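Local coordinates for interphotoreceptor retinoid-binding protein (Xenopus laevis, PDB 1J7X) that probably carries retinoids through the extracellular matrix between the retinal pigment epithelium and the photoreceptors, at residues Tyr222-Leu227 with Phe263-Asn267; Leu208-Gln212 with Glu235-Gly239; Glu218-Tyr222 with Trp271-Val276; Phe116-Ile122 with Ala157-Leu161. All coordinates share one frame; numbering follows the deposited sequence.

Contact 1 of 4, residues Tyr222-Leu227 with Phe263-Asn267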
loop_
_atom_site.group_PDB
_atom_site.type_symbol
_atom_site.label_atom_id
_atom_site.label_comp_id
_atom_site.label_asym_id
_atom_site.label_seq_id
_atom_site.Cartn_x
_atom_site.Cartn_y
_atom_site.Cartn_z
ATOM N N TYR A 222 -0.098 6.367 1.530
ATOM C CA TYR A 222 -1.596 6.572 1.550
ATOM C C TYR A 222 -2.097 7.021 2.938
ATOM O O TYR A 222 -2.825 8.023 3.088
ATOM C CB TYR A 222 -2.315 5.313 1.088
ATOM C CG TYR A 222 -3.799 5.502 1.033
ATOM C CD1 TYR A 222 -4.416 6.139 -0.031
ATOM C CD2 TYR A 222 -4.562 5.123 2.127
ATOM C CE1 TYR A 222 -5.858 6.355 -0.000
ATOM C CE2 TYR A 222 -5.969 5.387 2.170
ATOM C CZ TYR A 222 -6.583 5.969 1.069
ATOM O OH TYR A 222 -7.934 6.216 1.085
ATOM N N LEU A 223 -1.617 6.274 3.935
ATOM C CA LEU A 223 -1.987 6.556 5.328
ATOM C C LEU A 223 -1.501 7.875 5.841
ATOM O O LEU A 223 -2.271 8.674 6.489
ATOM C CB LEU A 223 -1.564 5.392 6.230
ATOM C CG LEU A 223 -2.406 4.175 5.975
ATOM C CD1 LEU A 223 -1.793 3.064 6.780
ATOM C CD2 LEU A 223 -3.937 4.370 6.419
HETATM N N MSE A 224 -0.297 8.276 5.438
HETATM C CA MSE A 224 0.192 9.589 5.799
HETATM C C MSE A 224 -0.658 10.624 5.151
HETATM O O MSE A 224 -0.892 11.692 5.741
HETATM C CB MSE A 224 1.692 9.799 5.478
HETATM C CG MSE A 224 2.477 10.416 6.772
HETATM SE SE MSE A 224 2.872 9.575 8.090
HETATM C CE MSE A 224 1.764 9.707 8.842
ATOM N N GLN A 225 -1.135 10.313 3.943
ATOM C CA GLN A 225 -2.037 11.270 3.274
ATOM C C GLN A 225 -3.430 11.315 3.865
ATOM O O GLN A 225 -3.991 12.360 4.072
ATOM C CB GLN A 225 -2.053 10.874 1.710
ATOM C CG GLN A 225 -2.894 11.812 0.918
ATOM C CD GLN A 225 -2.977 11.372 -0.534
ATOM O OE1 GLN A 225 -3.476 10.257 -0.807
ATOM N NE2 GLN A 225 -2.319 12.131 -1.427
ATOM N N SER A 226 -4.021 10.159 4.154
ATOM C CA SER A 226 -5.347 10.054 4.664
ATOM C C SER A 226 -5.496 10.670 6.085
ATOM O O SER A 226 -6.573 11.160 6.520
ATOM C CB SER A 226 -5.801 8.586 4.659
ATOM O OG SER A 226 -5.075 7.809 5.581
ATOM N N LEU A 227 -4.387 10.619 6.816
ATOM C CA LEU A 227 -4.334 11.214 8.140
ATOM C C LEU A 227 -3.998 12.694 8.124
ATOM O O LEU A 227 -3.990 13.401 9.164
ATOM C CB LEU A 227 -3.297 10.481 9.012
ATOM C CG LEU A 227 -3.548 9.049 9.450
ATOM C CD1 LEU A 227 -2.248 8.387 9.913
ATOM C CD2 LEU A 227 -4.620 9.094 10.613
ATOM N N PHE A 263 -10.011 -2.052 2.522
ATOM C CA PHE A 263 -9.178 -1.208 3.320
ATOM C C PHE A 263 -9.897 0.107 3.529
ATOM O O PHE A 263 -10.107 0.918 2.589
ATOM C CB PHE A 263 -7.827 -1.008 2.604
ATOM C CG PHE A 263 -6.810 -0.189 3.351
ATOM C CD1 PHE A 263 -6.978 1.212 3.521
ATOM C CD2 PHE A 263 -5.632 -0.775 3.745
ATOM C CE1 PHE A 263 -5.892 1.927 3.997
ATOM C CE2 PHE A 263 -4.607 -0.082 4.380
ATOM C CZ PHE A 263 -4.719 1.308 4.457
ATOM N N ILE A 264 -10.431 0.297 4.757
ATOM C CA ILE A 264 -11.199 1.479 5.083
ATOM C C ILE A 264 -10.421 2.399 5.956
ATOM O O ILE A 264 -9.967 1.966 7.048
ATOM C CB ILE A 264 -12.592 1.058 5.791
ATOM C CG1 ILE A 264 -13.263 -0.029 5.018
ATOM C CG2 ILE A 264 -13.392 2.286 6.018
ATOM C CD1 ILE A 264 -14.484 -0.618 5.741
ATOM N N ASP A 265 -10.098 3.591 5.438
ATOM C CA ASP A 265 -9.220 4.497 6.151
ATOM C C ASP A 265 -9.928 5.202 7.260
ATOM O O ASP A 265 -11.165 5.007 7.481
ATOM C CB ASP A 265 -8.474 5.474 5.278
ATOM C CG ASP A 265 -9.372 6.396 4.572
ATOM O OD1 ASP A 265 -10.503 6.826 5.165
ATOM O OD2 ASP A 265 -8.981 6.748 3.408
ATOM N N SER A 266 -9.146 6.028 7.942
ATOM C CA SER A 266 -9.694 6.716 9.117
ATOM C C SER A 266 -10.801 7.759 8.810
ATOM O O SER A 266 -11.376 8.361 9.749
ATOM C CB SER A 266 -8.547 7.341 9.941
ATOM O OG SER A 266 -7.990 8.388 9.237
ATOM N N ASN A 267 -11.059 8.021 7.527
ATOM C CA ASN A 267 -12.101 8.976 7.116
ATOM C C ASN A 267 -13.234 8.176 6.585
ATOM O O ASN A 267 -14.234 8.786 6.160
ATOM C CB ASN A 267 -11.608 9.903 5.988
ATOM C CG ASN A 267 -10.346 10.706 6.377
ATOM O OD1 ASN A 267 -10.359 11.336 7.427
ATOM N ND2 ASN A 267 -9.246 10.645 5.580
HETATM O O HOH W 1 -6.321 6.839 7.583
#
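Tyr222, Leu223 and Ser226 form one side of a mixed polar and apolar contact in which the C-terminal end of helix 216-226 lies against the end of strand 254-265 and the turn after it, with Phe263, Asp265 and Asn267 opposite. Tyr222 OH donates to Asp265 OD2 at 2.6 Å, meeting that oxygen nearly along its C-O bond. The carboxylate sits at the edge of the tyrosine ring, the two planes 21° apart. With its CG anti to the backbone N (chi1 -177°), Tyr222 swings off the helix far enough to bring the hydroxyl to the acid. The other oxygen of this buried acid, OD1, accepts from Asn267 N at 2.7 Å, which closes an Asx turn, and also takes Asp269 N. That turn brings Asn267 back to the helix, where its ND2 donates to Ser226 O at 2.9 Å with an N-H...O angle of 152°. A water also links the two segments, bonded to Ser226 OG and accepting from Ser266 N at 3.0 Å. Beside these bonds the end of the Phe263 ring meets two successive helix residues: its CE1 lies 3.9 Å from Tyr222 CE2, the rings oblique, while Leu223 CD2 comes to 3.7 Å from Phe263 CZ at the edge of the ring. Phe175 of strand 173-179 stacks on Phe263.

Contact 2 of 4, residues Leu208-Gln212 with Glu235-Gly239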
loop_
_atom_site.group_PDB
_atom_site.type_symbol
_atom_site.label_atom_id
_atom_site.label_comp_id
_atom_site.label_asym_id
_atom_site.label_seq_id
_atom_site.Cartn_x
_atom_site.Cartn_y
_atom_site.Cartn_z
ATOM N N LEU A 208 7.865 11.446 -0.900
ATOM C CA LEU A 208 8.145 11.387 -2.316
ATOM C C LEU A 208 7.759 10.030 -2.841
ATOM O O LEU A 208 8.195 8.983 -2.323
ATOM C CB LEU A 208 9.624 11.666 -2.622
ATOM C CG LEU A 208 10.249 12.912 -1.991
ATOM C CD1 LEU A 208 11.628 13.101 -2.616
ATOM C CD2 LEU A 208 9.442 14.118 -2.097
ATOM N N THR A 209 7.010 9.996 -3.968
ATOM C CA THR A 209 6.621 8.754 -4.566
ATOM C C THR A 209 6.924 8.658 -6.045
ATOM O O THR A 209 7.036 9.689 -6.707
ATOM C CB THR A 209 5.060 8.537 -4.430
ATOM O OG1 THR A 209 4.431 9.655 -5.117
ATOM C CG2 THR A 209 4.663 8.482 -2.941
ATOM N N SER A 210 7.017 7.449 -6.535
ATOM C CA SER A 210 7.207 7.120 -7.957
ATOM C C SER A 210 6.258 5.996 -8.354
ATOM O O SER A 210 5.687 5.296 -7.514
ATOM C CB SER A 210 8.656 6.657 -8.320
ATOM O OG SER A 210 8.971 5.373 -7.927
ATOM N N HIS A 211 6.215 5.721 -9.684
ATOM C CA HIS A 211 5.484 4.608 -10.196
ATOM C C HIS A 211 6.021 3.290 -9.721
ATOM O O HIS A 211 5.352 2.290 -9.855
ATOM C CB HIS A 211 5.482 4.607 -11.709
ATOM C CG HIS A 211 6.852 4.420 -12.316
ATOM N ND1 HIS A 211 7.300 3.192 -12.777
ATOM C CD2 HIS A 211 7.838 5.303 -12.593
ATOM C CE1 HIS A 211 8.533 3.324 -13.234
ATOM N NE2 HIS A 211 8.892 4.584 -13.106
ATOM N N GLN A 212 7.259 3.253 -9.218
ATOM C CA GLN A 212 7.824 2.037 -8.670
ATOM C C GLN A 212 7.439 1.814 -7.186
ATOM O O GLN A 212 7.531 0.713 -6.688
ATOM C CB GLN A 212 9.340 2.003 -8.783
ATOM C CG GLN A 212 9.794 2.029 -10.237
ATOM C CD GLN A 212 11.237 2.513 -10.371
ATOM O OE1 GLN A 212 12.074 2.178 -9.519
ATOM N NE2 GLN A 212 11.531 3.337 -11.425
ATOM N N GLU A 235 4.914 10.758 -8.476
ATOM C CA GLU A 235 4.088 10.056 -9.444
ATOM C C GLU A 235 3.000 9.212 -8.742
ATOM O O GLU A 235 3.137 8.764 -7.619
ATOM C CB GLU A 235 4.910 9.175 -10.305
ATOM C CG GLU A 235 6.026 9.934 -11.052
ATOM C CD GLU A 235 7.002 9.027 -11.714
ATOM O OE1 GLU A 235 7.146 7.815 -11.339
ATOM O OE2 GLU A 235 7.795 9.536 -12.575
ATOM N N ILE A 236 1.984 8.836 -9.509
ATOM C CA ILE A 236 0.985 7.901 -9.011
ATOM C C ILE A 236 1.742 6.567 -8.854
ATOM O O ILE A 236 2.588 6.182 -9.699
ATOM C CB ILE A 236 -0.159 7.727 -10.059
ATOM C CG1 ILE A 236 -0.909 8.996 -10.147
ATOM C CG2 ILE A 236 -1.029 6.625 -9.704
ATOM C CD1 ILE A 236 -1.752 9.123 -11.453
ATOM N N THR A 237 1.503 5.884 -7.762
ATOM C CA THR A 237 2.266 4.688 -7.438
ATOM C C THR A 237 1.864 3.445 -8.219
ATOM O O THR A 237 0.911 3.520 -9.007
ATOM C CB THR A 237 2.276 4.453 -5.932
ATOM O OG1 THR A 237 0.989 4.165 -5.437
ATOM C CG2 THR A 237 2.768 5.760 -5.164
ATOM N N SER A 238 2.549 2.333 -7.978
ATOM C CA SER A 238 2.414 1.161 -8.798
ATOM C C SER A 238 1.067 0.496 -8.764
ATOM O O SER A 238 0.767 -0.134 -9.689
ATOM C CB SER A 238 3.506 0.128 -8.429
ATOM O OG SER A 238 3.244 -0.443 -7.196
ATOM N N GLY A 239 0.281 0.657 -7.699
ATOM C CA GLY A 239 -0.991 -0.004 -7.556
ATOM C C GLY A 239 -0.882 -1.438 -7.231
ATOM O O GLY A 239 -1.758 -2.274 -7.611
#
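Thr209 and Thr237 cross at a slant, side chain against side chain, with Thr237 CG2 3.7 Å from Thr209 CB. The hydroxyl of Thr209 branches off to Glu235: OG1 lies between its own backbone N and carbonyl carbon (chi1 60°), from where it donates to Glu235 O at 3.0 Å. Glu235 N in turn gives its proton to Thr209 O at 3.0 Å, coming from well above the carbonyl plane, so the backbone of one residue is held at two points by the other. Further along, His211 and Glu235 run side by side, pointing the same way. His211 N is modelled as donating to Glu235 OE1, but that oxygen is crowded against the imidazole, and both its place and the close approach to the ring are doubtful; OE2 of the same acid takes Ala284 N. Between these pairs the backbones touch directly. Thr237 CA makes a CA-H...O contact with Ser210 O, 3.5 Å between the heavy atoms, and His211 CA makes another with Ile236 O at 3.3 Å. Ser210 OG folds its own loop: it accepts from Gln212 N at 3.0 Å, an ST turn, and is also bonded to Arg148 O. Thr237 OG1 is bonded to Glu218, on helix 216-226. That helix is the crossover of a beta-alpha-beta unit whose parallel strands, 204-209 and 231-234, end here side by side, with strand 142-146 beyond the first and helix 287-296 packed on Leu208.

Contact 3 of 4, residues Glu218-Tyr222 with Trp271-Val276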
loop_
_atom_site.group_PDB
_atom_site.type_symbol
_atom_site.label_atom_id
_atom_site.label_comp_id
_atom_site.label_asym_id
_atom_site.label_seq_id
_atom_site.Cartn_x
_atom_site.Cartn_y
_atom_site.Cartn_z
ATOM N N GLU A 218 3.262 2.022 -0.452
ATOM C CA GLU A 218 2.032 2.711 -0.877
ATOM C C GLU A 218 1.051 2.923 0.301
ATOM O O GLU A 218 0.518 3.962 0.480
ATOM C CB GLU A 218 1.364 1.887 -2.002
ATOM C CG GLU A 218 2.190 1.750 -3.273
ATOM C CD GLU A 218 1.426 1.007 -4.406
ATOM O OE1 GLU A 218 0.494 1.670 -5.073
ATOM O OE2 GLU A 218 1.654 -0.206 -4.604
ATOM N N GLU A 219 0.973 1.871 1.129
ATOM C CA GLU A 219 0.123 1.925 2.318
ATOM C C GLU A 219 0.557 2.975 3.225
ATOM O O GLU A 219 -0.247 3.775 3.710
ATOM C CB GLU A 219 0.044 0.604 3.027
ATOM C CG GLU A 219 -0.876 -0.383 2.341
ATOM C CD GLU A 219 -1.034 -1.743 3.111
ATOM O OE1 GLU A 219 -0.937 -1.725 4.355
ATOM O OE2 GLU A 219 -1.274 -2.789 2.389
ATOM N N PHE A 220 1.877 3.059 3.419
ATOM C CA PHE A 220 2.482 4.135 4.299
ATOM C C PHE A 220 2.190 5.493 3.778
ATOM O O PHE A 220 1.719 6.416 4.536
ATOM C CB PHE A 220 4.003 3.920 4.510
ATOM C CG PHE A 220 4.624 4.949 5.346
ATOM C CD1 PHE A 220 4.616 4.866 6.678
ATOM C CD2 PHE A 220 5.294 6.042 4.764
ATOM C CE1 PHE A 220 5.117 5.973 7.449
ATOM C CE2 PHE A 220 5.857 6.981 5.503
ATOM C CZ PHE A 220 5.778 6.961 6.837
ATOM N N ALA A 221 2.449 5.678 2.472
ATOM C CA ALA A 221 2.204 6.984 1.824
ATOM C C ALA A 221 0.675 7.364 1.895
ATOM O O ALA A 221 0.254 8.508 2.206
ATOM C CB ALA A 221 2.646 7.021 0.350
ATOM N N TYR A 222 -0.098 6.367 1.530
ATOM C CA TYR A 222 -1.596 6.572 1.550
ATOM C C TYR A 222 -2.097 7.021 2.938
ATOM O O TYR A 222 -2.825 8.023 3.088
ATOM C CB TYR A 222 -2.315 5.313 1.088
ATOM C CG TYR A 222 -3.799 5.502 1.033
ATOM C CD1 TYR A 222 -4.416 6.139 -0.031
ATOM C CD2 TYR A 222 -4.562 5.123 2.127
ATOM C CE1 TYR A 222 -5.858 6.355 -0.000
ATOM C CE2 TYR A 222 -5.969 5.387 2.170
ATOM C CZ TYR A 222 -6.583 5.969 1.069
ATOM O OH TYR A 222 -7.934 6.216 1.085
ATOM N N TRP A 271 -10.318 2.328 0.155
ATOM C CA TRP A 271 -9.286 2.476 -0.852
ATOM C C TRP A 271 -9.260 1.324 -1.799
ATOM O O TRP A 271 -9.033 0.157 -1.389
ATOM C CB TRP A 271 -7.945 2.597 -0.127
ATOM C CG TRP A 271 -6.865 3.077 -1.029
ATOM C CD1 TRP A 271 -6.957 3.763 -2.155
ATOM C CD2 TRP A 271 -5.476 2.762 -0.845
ATOM N NE1 TRP A 271 -5.688 3.891 -2.740
ATOM C CE2 TRP A 271 -4.772 3.325 -1.896
ATOM C CE3 TRP A 271 -4.762 2.085 0.134
ATOM C CZ2 TRP A 271 -3.401 3.254 -1.981
ATOM C CZ3 TRP A 271 -3.327 2.056 0.025
ATOM C CH2 TRP A 271 -2.724 2.600 -1.008
ATOM N N LEU A 272 -9.487 1.576 -3.066
ATOM C CA LEU A 272 -9.470 0.540 -4.056
ATOM C C LEU A 272 -8.042 0.287 -4.695
ATOM O O LEU A 272 -7.898 -0.415 -5.688
ATOM C CB LEU A 272 -10.454 0.850 -5.139
ATOM C CG LEU A 272 -11.917 0.871 -4.699
ATOM C CD1 LEU A 272 -12.250 -0.327 -3.821
ATOM C CD2 LEU A 272 -12.227 2.093 -3.988
ATOM N N GLY A 273 -7.038 0.961 -4.159
ATOM C CA GLY A 273 -5.696 0.807 -4.650
ATOM C C GLY A 273 -5.573 1.318 -6.047
ATOM O O GLY A 273 -6.184 2.255 -6.439
ATOM N N GLY A 274 -4.808 0.648 -6.818
ATOM C CA GLY A 274 -4.587 1.120 -8.191
ATOM C C GLY A 274 -3.540 2.244 -8.225
ATOM O O GLY A 274 -3.262 2.736 -9.321
ATOM N N GLY A 275 -3.044 2.666 -7.033
ATOM C CA GLY A 275 -2.003 3.693 -6.903
ATOM C C GLY A 275 -2.367 4.822 -6.009
ATOM O O GLY A 275 -3.456 5.337 -6.078
ATOM N N VAL A 276 -1.455 5.262 -5.145
ATOM C CA VAL A 276 -1.676 6.477 -4.342
ATOM C C VAL A 276 -1.555 7.618 -5.329
ATOM O O VAL A 276 -0.679 7.613 -6.228
ATOM C CB VAL A 276 -0.560 6.634 -3.300
ATOM C CG1 VAL A 276 -0.672 7.941 -2.591
ATOM C CG2 VAL A 276 -0.610 5.474 -2.328
HETATM O O HOH W 2 -2.162 1.471 -4.701
#
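An aromatic stack of Tyr222 on Trp271 joins helix 216-226 to the glycine-rich loop that follows strand 254-265. Tyrosine and indole lie face to face, 6° from parallel, with 3.8 Å between the centroids of the tyrosine ring and the five-membered ring of Trp271. Tyr222 CD1 makes the closest approach, 3.4 Å from Trp271 CE2. The two side chains slide past each other in opposite directions, which puts Tyr222 CB over the six-membered ring, 3.8 Å from its centroid, as a CH-pi contact. Gly273 CA covers the opposite face of the indole, offset toward its rim, brought there by the loop doubling back. A leucine at Trp271 would probably lose the stack and open a gap between Tyr222 and Gly273, leaving the tyrosine ring less firmly fixed. Further along the loop Val276 CG2 lies against the helix, 3.4 Å from Glu218 O and 3.8 Å from Tyr222 CB, sitting at the edge of the tyrosine ring, near its plane. Beside it, a water donates to Glu218 OE1 at 2.7 Å and weakly accepts from Gly275 N. Thr237 OG1 and the backbone N of Gly239 and Asn240 also bond to this buried carboxylate. A crossover helix flanked by strands and their connecting loops in this way fits the beta-beta-alpha spiral of the ClpP/crotonase clan.

Contact 4 of 4, residues Phe116-Ile122 with Ala157-Leu161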
loop_
_atom_site.group_PDB
_atom_site.type_symbol
_atom_site.label_atom_id
_atom_site.label_comp_id
_atom_site.label_asym_id
_atom_site.label_seq_id
_atom_site.Cartn_x
_atom_site.Cartn_y
_atom_site.Cartn_z
ATOM N N PHE A 116 10.314 -2.267 3.115
ATOM C CA PHE A 116 9.615 -2.314 4.402
ATOM C C PHE A 116 9.830 -3.793 4.841
ATOM O O PHE A 116 9.318 -4.697 4.274
ATOM C CB PHE A 116 8.142 -1.994 4.244
ATOM C CG PHE A 116 7.849 -0.540 4.346
ATOM C CD1 PHE A 116 8.042 0.269 3.269
ATOM C CD2 PHE A 116 7.318 -0.013 5.525
ATOM C CE1 PHE A 116 7.825 1.601 3.416
ATOM C CE2 PHE A 116 7.039 1.316 5.645
ATOM C CZ PHE A 116 7.282 2.116 4.589
ATOM N N ALA A 117 10.580 -4.004 5.864
ATOM C CA ALA A 117 10.738 -5.348 6.404
ATOM C C ALA A 117 9.590 -5.672 7.383
ATOM O O ALA A 117 8.916 -4.777 7.847
ATOM C CB ALA A 117 12.022 -5.394 7.125
ATOM N N ASP A 118 9.418 -6.947 7.645
ATOM C CA ASP A 118 8.401 -7.426 8.535
ATOM C C ASP A 118 8.664 -6.831 9.954
ATOM O O ASP A 118 9.815 -6.539 10.316
ATOM C CB ASP A 118 8.435 -8.961 8.631
ATOM C CG ASP A 118 7.324 -9.493 9.488
ATOM O OD1 ASP A 118 6.165 -9.517 9.018
ATOM O OD2 ASP A 118 7.562 -9.782 10.684
ATOM N N VAL A 119 7.586 -6.679 10.698
ATOM C CA VAL A 119 7.739 -6.104 12.016
ATOM C C VAL A 119 8.733 -6.938 12.903
ATOM O O VAL A 119 9.323 -6.406 13.844
ATOM C CB VAL A 119 6.376 -5.820 12.684
ATOM C CG1 VAL A 119 5.705 -7.103 13.101
ATOM C CG2 VAL A 119 6.535 -4.830 13.844
ATOM N N SER A 120 8.875 -8.245 12.585
ATOM C CA SER A 120 9.777 -9.069 13.411
ATOM C C SER A 120 11.230 -8.632 13.224
ATOM O O SER A 120 12.033 -8.759 14.143
ATOM C CB SER A 120 9.541 -10.530 13.160
ATOM O OG SER A 120 9.812 -10.908 11.817
ATOM N N VAL A 121 11.545 -8.128 12.029
ATOM C CA VAL A 121 12.824 -7.631 11.682
ATOM C C VAL A 121 13.047 -6.287 12.289
ATOM O O VAL A 121 14.094 -6.017 12.923
ATOM C CB VAL A 121 13.019 -7.633 10.201
ATOM C CG1 VAL A 121 14.360 -6.941 9.856
ATOM C CG2 VAL A 121 12.938 -9.118 9.639
ATOM N N ILE A 122 12.053 -5.395 12.161
ATOM C CA ILE A 122 12.162 -4.091 12.704
ATOM C C ILE A 122 12.370 -4.129 14.181
ATOM O O ILE A 122 13.087 -3.294 14.725
ATOM C CB ILE A 122 10.974 -3.133 12.403
ATOM C CG1 ILE A 122 10.803 -2.951 10.902
ATOM C CG2 ILE A 122 11.113 -1.761 13.100
ATOM C CD1 ILE A 122 12.025 -2.260 10.242
ATOM N N ALA A 157 4.919 -3.752 9.719
ATOM C CA ALA A 157 5.539 -2.632 10.484
ATOM C C ALA A 157 5.014 -1.274 10.139
ATOM O O ALA A 157 5.435 -0.313 10.700
ATOM C CB ALA A 157 7.016 -2.628 10.296
ATOM N N VAL A 158 4.010 -1.161 9.236
ATOM C CA VAL A 158 3.509 0.140 8.904
ATOM C C VAL A 158 2.922 0.915 10.073
ATOM O O VAL A 158 3.161 2.095 10.216
ATOM C CB VAL A 158 2.596 0.010 7.689
ATOM C CG1 VAL A 158 1.940 1.275 7.334
ATOM C CG2 VAL A 158 3.403 -0.407 6.429
ATOM N N PRO A 159 2.074 0.275 10.895
ATOM C CA PRO A 159 1.543 1.003 12.021
ATOM C C PRO A 159 2.605 1.558 12.951
ATOM O O PRO A 159 2.533 2.682 13.412
ATOM C CB PRO A 159 0.603 -0.021 12.702
ATOM C CG PRO A 159 0.201 -0.952 11.520
ATOM C CD PRO A 159 1.493 -1.066 10.674
ATOM N N LEU A 160 3.609 0.768 13.219
ATOM C CA LEU A 160 4.708 1.156 14.080
ATOM C C LEU A 160 5.424 2.333 13.500
ATOM O O LEU A 160 5.680 3.312 14.190
ATOM C CB LEU A 160 5.645 -0.056 14.289
ATOM C CG LEU A 160 6.873 0.326 15.180
ATOM C CD1 LEU A 160 6.367 0.778 16.516
ATOM C CD2 LEU A 160 7.816 -0.884 15.347
ATOM N N LEU A 161 5.770 2.281 12.211
ATOM C CA LEU A 161 6.432 3.418 11.603
ATOM C C LEU A 161 5.615 4.672 11.670
ATOM O O LEU A 161 6.084 5.755 11.946
ATOM C CB LEU A 161 6.845 3.100 10.165
ATOM C CG LEU A 161 7.452 4.228 9.377
ATOM C CD1 LEU A 161 8.698 4.670 10.017
ATOM C CD2 LEU A 161 7.806 3.892 7.903
HETATM O O HOH W 3 6.518 -3.613 7.421
#
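One water holds Ala117 to Ala157: it donates to Ala117 O at 2.7 Å and accepts from Ala157 N at 2.8 Å. Within the two segments, at the starts of helices 119-137 and 158-163, this water carries the polar link; the side chains that meet across them are apolar. Ala157 CB packs 3.8 Å from Ile122 CG1 and 4.0 Å from Val119 CB. One turn on, Ile122 CG2 meets Leu160 CD2 at 4.1 Å, the two side chains sliding past each other in opposite directions. Phe116 reaches over from the loop before the first helix and crosses both its partners at about a right angle. Its CE2 comes to 3.5 Å from Leu161 CD2, and CD2 of the ring lies 4.0 Å from Val158 CG2. With CG anti to the backbone N (chi1 175°), the Leu161 chain heads toward the ring, and CD2 is the branch that touches. Replacing Phe116 with alanine would probably open a gap between Val158, Leu161 and helix 216-226, which Phe116 also touches at Ala216 and Ala217. Asp118 N-caps the first helix, its OD2 accepting from Ser120 N and Ser120 OG on opposite faces of the carboxylate plane, the former at 2.8 Å. Thr156 OG1 is bonded to Asp118 OD1 and Val119 N. Apolar fit probably governs how these helix starts pack, while one water bridges a carbonyl and an amide N that do not bond directly and Thr156 serves the capping acid.

From the N terminus, contact 4 closes first, drawing the start of helix 158-163 back to that of helix 119-137 across strand 142-146. The other three come later and interlock. Contact 2 opens at the end of strand 204-209 and closes after strand 231-234, around helix 216-226. Contacts 1 and 3 both start on that helix, inside contact 2, and close beyond it, so each crosses contact 2; contact 3 spans contact 1 and shares Tyr222 with it. Thr237 bonded to Glu218 ties contact 2 to contact 3, and Phe220 packing on Phe116 and Leu161 ties contact 3 to contact 4. Helix 216-226 thereby ties the antiparallel sheet to helix 158-163 and the parallel strands it connects.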